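Local coordinates for protein putative creatinine amidohydrolase (Bacteroides fragilis, PDB 3LUB) that binds two zinc ions in a creatininase-type fold and probably hydrolyses carbon-nitrogen bonds in linear amides, at residues S62-M67 and M247-L252; Q81-F86 and H208-T213. One frame throughout, in Å; residues are numbered along the deposited sequence. Where two conformers were deposited one is given.

Contact 1 (S62-M67 and M247-L252); sequences SGVRCM and MAQHDL
At the periphery of the alpha/beta fold of this creatininase-family subunit, the turn that leads from helix 42-62 into strand 66-68, outermost in this chain's sheet, meets the last turn of helix 226-249, with Val64 set against Ala248 and Gln249. Both methyls of Val64 do the touching. CG1, anti to the backbone N (chi1 167°), presses on Ala248 CB at 3.5 Å, tighter than usual for two carbons, while CG2 lies 4.0 Å from the same Ala248 CB. The second methyl also reaches the amide of Gln249: Val64 CG2 and Gln249 NE2 are 3.5 Å apart, a van der Waals contact of a methyl with the amide nitrogen in which the extended glutamine chain crosses the valine obliquely. Ser62 CB makes a marginal contact, 4.2 Å from Gln249 NE2. Gly63, with positive phi, is the first residue beyond helix 42-62, and Val64 after it points toward the second helix. Around this small patch, Ala248 also packs on Val23 of the neighbouring strand, and Met247 O accepts a hydrogen bond from Lys113 NZ. Ser62 OG makes a weak hydrogen bond to Glu245 one turn back on the C-terminal helix. Such contacts, made by methyl groups between a helix-to-strand turn and a helix lying over the sheet, are typical of layered alpha/beta folds with a parallel sheet.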
# COMPACT_ATOMS: atom_id res chain seq x y z
N SER F 62 -28.31 -18.44 -28.49
CA SER F 62 -29.28 -17.73 -27.63
C SER F 62 -29.37 -16.24 -27.83
O SER F 62 -30.17 -15.59 -27.18
CB SER F 62 -28.93 -17.93 -26.15
OG SER F 62 -28.73 -19.30 -25.85
N GLY F 63 -28.52 -15.67 -28.66
CA GLY F 63 -28.46 -14.21 -28.80
C GLY F 63 -27.84 -13.52 -27.59
O GLY F 63 -27.95 -12.31 -27.42
N VAL F 64 -27.19 -14.29 -26.72
CA VAL F 64 -26.50 -13.71 -25.58
C VAL F 64 -25.11 -13.32 -26.07
O VAL F 64 -24.40 -14.14 -26.61
CB VAL F 64 -26.43 -14.69 -24.40
CG1 VAL F 64 -25.44 -14.19 -23.35
CG2 VAL F 64 -27.83 -14.86 -23.80
N ARG F 65 -24.76 -12.04 -25.88
CA ARG F 65 -23.53 -11.46 -26.42
C ARG F 65 -22.53 -11.12 -25.33
O ARG F 65 -22.81 -10.27 -24.47
CB ARG F 65 -23.84 -10.18 -27.20
CG ARG F 65 -22.65 -9.73 -28.03
CD ARG F 65 -22.88 -8.40 -28.75
NE ARG F 65 -23.73 -8.58 -29.92
CZ ARG F 65 -25.02 -8.27 -29.99
NH1 ARG F 65 -25.68 -7.77 -28.97
NH2 ARG F 65 -25.66 -8.47 -31.13
N CYS F 66 -21.35 -11.76 -25.41
CA CYS F 66 -20.29 -11.59 -24.44
C CYS F 66 -19.06 -10.97 -25.10
O CYS F 66 -18.82 -11.15 -26.30
CB CYS F 66 -19.95 -12.94 -23.82
SG CYS F 66 -21.43 -13.81 -23.16
N MSE F 67 -18.30 -10.22 -24.33
CA MSE F 67 -17.03 -9.70 -24.82
C MSE F 67 -15.91 -10.45 -24.16
O MSE F 67 -15.81 -10.47 -22.94
CB MSE F 67 -16.89 -8.22 -24.48
CG MSE F 67 -15.64 -7.55 -25.07
SE MSE F 67 -15.30 -7.93 -26.96
CE MSE F 67 -16.02 -6.30 -27.82
N MSE F 247 -25.75 -16.77 -16.77
CA MSE F 247 -25.31 -15.51 -16.16
C MSE F 247 -26.03 -14.31 -16.73
O MSE F 247 -26.43 -13.42 -15.96
CB MSE F 247 -23.80 -15.30 -16.31
CG MSE F 247 -22.98 -16.17 -15.38
SE MSE F 247 -21.06 -15.89 -15.65
CE MSE F 247 -20.92 -14.10 -14.79
N ALA F 248 -26.23 -14.29 -18.05
CA ALA F 248 -26.97 -13.21 -18.74
C ALA F 248 -28.45 -13.18 -18.42
O ALA F 248 -29.05 -12.10 -18.37
CB ALA F 248 -26.81 -13.33 -20.25
N GLN F 249 -29.05 -14.35 -18.21
CA GLN F 249 -30.52 -14.47 -18.14
C GLN F 249 -31.08 -14.57 -16.71
O GLN F 249 -32.28 -14.47 -16.51
CB GLN F 249 -30.96 -15.67 -19.00
CG GLN F 249 -30.81 -15.35 -20.50
CD GLN F 249 -30.91 -16.57 -21.42
OE1 GLN F 249 -31.05 -17.72 -20.96
NE2 GLN F 249 -30.84 -16.31 -22.74
N HIS F 250 -30.21 -14.77 -15.73
CA HIS F 250 -30.64 -14.87 -14.34
C HIS F 250 -29.79 -14.02 -13.44
O HIS F 250 -28.62 -13.79 -13.71
CB HIS F 250 -30.53 -16.29 -13.80
CG HIS F 250 -31.28 -17.29 -14.60
ND1 HIS F 250 -32.65 -17.42 -14.53
CD2 HIS F 250 -30.86 -18.21 -15.50
CE1 HIS F 250 -33.04 -18.39 -15.34
NE2 HIS F 250 -31.97 -18.89 -15.94
N ASP F 251 -30.40 -13.57 -12.36
CA ASP F 251 -29.66 -13.04 -11.24
C ASP F 251 -29.10 -14.23 -10.44
O ASP F 251 -29.51 -15.37 -10.62
CB ASP F 251 -30.55 -12.13 -10.39
CG ASP F 251 -31.06 -10.92 -11.18
OD1 ASP F 251 -30.52 -10.65 -12.28
OD2 ASP F 251 -32.00 -10.25 -10.71
N LEU F 252 -28.13 -13.93 -9.59
CA LEU F 252 -27.44 -14.96 -8.80
C LEU F 252 -28.40 -15.77 -7.92
O LEU F 252 -28.26 -16.98 -7.77
CB LEU F 252 -26.38 -14.29 -7.92
CG LEU F 252 -25.40 -15.19 -7.15
CD1 LEU F 252 -24.79 -16.20 -8.10
CD2 LEU F 252 -24.34 -14.31 -6.47

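Contact 2 (Q81-F86 and H208-T213)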
# COMPACT_ATOMS: atom_id res chain seq x y z
N GLN F 81 10.84 -21.20 -10.63
CA GLN F 81 10.35 -20.75 -11.94
C GLN F 81 10.79 -19.35 -12.30
O GLN F 81 10.94 -19.03 -13.47
CB GLN F 81 8.83 -20.75 -12.03
CG GLN F 81 8.16 -22.13 -12.08
CD GLN F 81 6.68 -22.04 -12.42
OE1 GLN F 81 5.86 -21.63 -11.61
NE2 GLN F 81 6.35 -22.42 -13.65
N ARG F 82 10.93 -18.48 -11.30
CA ARG F 82 11.28 -17.10 -11.55
C ARG F 82 12.67 -16.96 -12.21
O ARG F 82 12.90 -16.08 -13.02
CB ARG F 82 11.19 -16.35 -10.21
CG ARG F 82 11.24 -14.84 -10.28
CD ARG F 82 11.08 -14.21 -8.89
NE ARG F 82 12.08 -14.66 -7.90
CZ ARG F 82 12.45 -13.95 -6.82
NH1 ARG F 82 11.95 -12.76 -6.55
NH2 ARG F 82 13.37 -14.44 -5.99
N GLU F 83 13.59 -17.87 -11.86
CA GLU F 83 14.92 -17.91 -12.43
C GLU F 83 14.96 -18.42 -13.89
O GLU F 83 15.97 -18.27 -14.57
CB GLU F 83 15.85 -18.76 -11.56
CG GLU F 83 15.60 -20.28 -11.64
CD GLU F 83 16.18 -21.06 -10.46
OE1 GLU F 83 15.52 -21.10 -9.39
OE2 GLU F 83 17.28 -21.63 -10.60
N LEU F 84 13.87 -19.01 -14.38
CA LEU F 84 13.85 -19.43 -15.78
C LEU F 84 13.65 -18.18 -16.65
O LEU F 84 12.79 -17.35 -16.35
CB LEU F 84 12.76 -20.47 -16.04
CG LEU F 84 12.84 -21.85 -15.37
CD1 LEU F 84 11.51 -22.63 -15.54
CD2 LEU F 84 14.05 -22.71 -15.83
N PRO F 85 14.41 -18.07 -17.75
CA PRO F 85 14.40 -16.84 -18.52
C PRO F 85 13.01 -16.47 -19.04
O PRO F 85 12.31 -17.30 -19.62
CB PRO F 85 15.38 -17.12 -19.66
CG PRO F 85 15.46 -18.61 -19.75
CD PRO F 85 15.26 -19.10 -18.36
N PHE F 86 12.65 -15.21 -18.80
CA PHE F 86 11.44 -14.56 -19.26
C PHE F 86 10.16 -14.98 -18.54
O PHE F 86 9.08 -14.57 -18.92
CB PHE F 86 11.28 -14.70 -20.77
CG PHE F 86 12.55 -14.45 -21.52
CD1 PHE F 86 13.21 -13.25 -21.38
CD2 PHE F 86 13.10 -15.43 -22.33
CE1 PHE F 86 14.38 -13.02 -22.05
CE2 PHE F 86 14.26 -15.20 -22.99
CZ PHE F 86 14.90 -13.99 -22.87
N HIS F 208 8.75 -26.95 -6.06
CA HIS F 208 9.93 -26.19 -6.47
C HIS F 208 10.38 -26.69 -7.84
O HIS F 208 10.77 -27.85 -8.00
CB HIS F 208 11.03 -26.33 -5.44
CG HIS F 208 10.70 -25.69 -4.13
ND1 HIS F 208 11.64 -25.10 -3.32
CD2 HIS F 208 9.51 -25.51 -3.50
CE1 HIS F 208 11.05 -24.59 -2.25
NE2 HIS F 208 9.76 -24.83 -2.33
N TRP F 209 10.28 -25.81 -8.84
CA TRP F 209 10.52 -26.17 -10.22
C TRP F 209 11.96 -26.62 -10.46
O TRP F 209 12.21 -27.57 -11.21
CB TRP F 209 10.15 -25.01 -11.14
CG TRP F 209 9.07 -25.37 -12.07
CD1 TRP F 209 9.20 -25.65 -13.39
CD2 TRP F 209 7.69 -25.53 -11.76
NE1 TRP F 209 7.99 -25.95 -13.94
CE2 TRP F 209 7.04 -25.92 -12.96
CE3 TRP F 209 6.94 -25.41 -10.60
CZ2 TRP F 209 5.68 -26.16 -13.04
CZ3 TRP F 209 5.57 -25.66 -10.67
CH2 TRP F 209 4.96 -26.03 -11.89
N ASP F 210 12.89 -25.96 -9.76
CA ASP F 210 14.32 -26.31 -9.85
C ASP F 210 14.66 -27.71 -9.33
O ASP F 210 15.55 -28.37 -9.84
CB ASP F 210 15.18 -25.26 -9.15
CG ASP F 210 14.91 -25.16 -7.66
OD1 ASP F 210 13.74 -25.01 -7.29
OD2 ASP F 210 15.89 -25.25 -6.89
N LYS F 211 13.91 -28.18 -8.34
CA LYS F 211 14.14 -29.50 -7.77
C LYS F 211 13.30 -30.56 -8.46
O LYS F 211 13.73 -31.70 -8.56
CB LYS F 211 13.80 -29.51 -6.29
CG LYS F 211 14.48 -28.43 -5.49
CD LYS F 211 15.97 -28.61 -5.38
CE LYS F 211 16.56 -27.53 -4.47
NZ LYS F 211 15.66 -27.19 -3.31
N ALA F 212 12.10 -30.17 -8.90
CA ALA F 212 11.05 -31.11 -9.32
C ALA F 212 11.01 -31.43 -10.81
O ALA F 212 10.37 -32.39 -11.18
CB ALA F 212 9.63 -30.58 -8.92
N THR F 213 11.63 -30.59 -11.66
CA THR F 213 11.50 -30.68 -13.12
C THR F 213 12.84 -30.47 -13.85
O THR F 213 13.68 -29.68 -13.39
CB THR F 213 10.54 -29.57 -13.65
OG1 THR F 213 11.26 -28.34 -13.73
CG2 THR F 213 9.32 -29.39 -12.74
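Gln81 lies flat over the indole of Trp209, and these two side chains account for most of the surface buried here. Gln81 CG sits above the five-membered ring of Trp209, 3.6 Å from its centroid and 25° off the normal, a CH-pi contact. Beyond it the amide stacks on the same face, its plane only 19° from that of the ring, with Gln81 NE2 3.6 Å from Trp209 CE2. With CG anti to the carbonyl carbon (chi1 -71°) and the chain extended beyond it, the glutamine runs across the ring system and keeps its amide over the indole. Both ends of that amide are held: NE2 donates to Glu32, a ligand of one zinc ion, and OE1 accepts from Asn78 N. Gln81 is thus a second-shell residue of the metal site, and Trp209 backs it. The indole is fixed in its own right by a bond from NE1 to Ser216 O. The type I turn 81-84 brings Leu84 CD1 to 4.4 Å from Trp209 CD1. At the margin Glu83 OE1 comes within 4.2 Å of Asp210 CB; the two carboxylates lie near each other without touching and may together make the surface negative. Asp210 is a calcium-binding residue, though no calcium is bound to this chain here. The contact joins the loop between strand 66-68 and helix 92-108 to the short helix 209-212, with Gln109 of the third subunit gripping the loop and Tyr253 of the second packing on the helix.

The two contacts lie on opposite sides of the chain's centre, their own centres 41 Å apart and their nearest atoms about 26 Å from each other. Along the chain they are nested: 62-67 comes first, then 81-86 and 208-213, and 247-252 closes the outer loop. Strand 66-68 leads out of contact 1 toward the loop of contact 2, and helix 209-212 is followed by helix 226-249, which returns to contact 1. Contact 1 packs the turn after helix 42-62 on the end of helix 226-249, away from the zinc ions, whereas contact 2 probably helps to position a zinc ligand. Both lie where the chain meets the second subunit of the six-chain assembly.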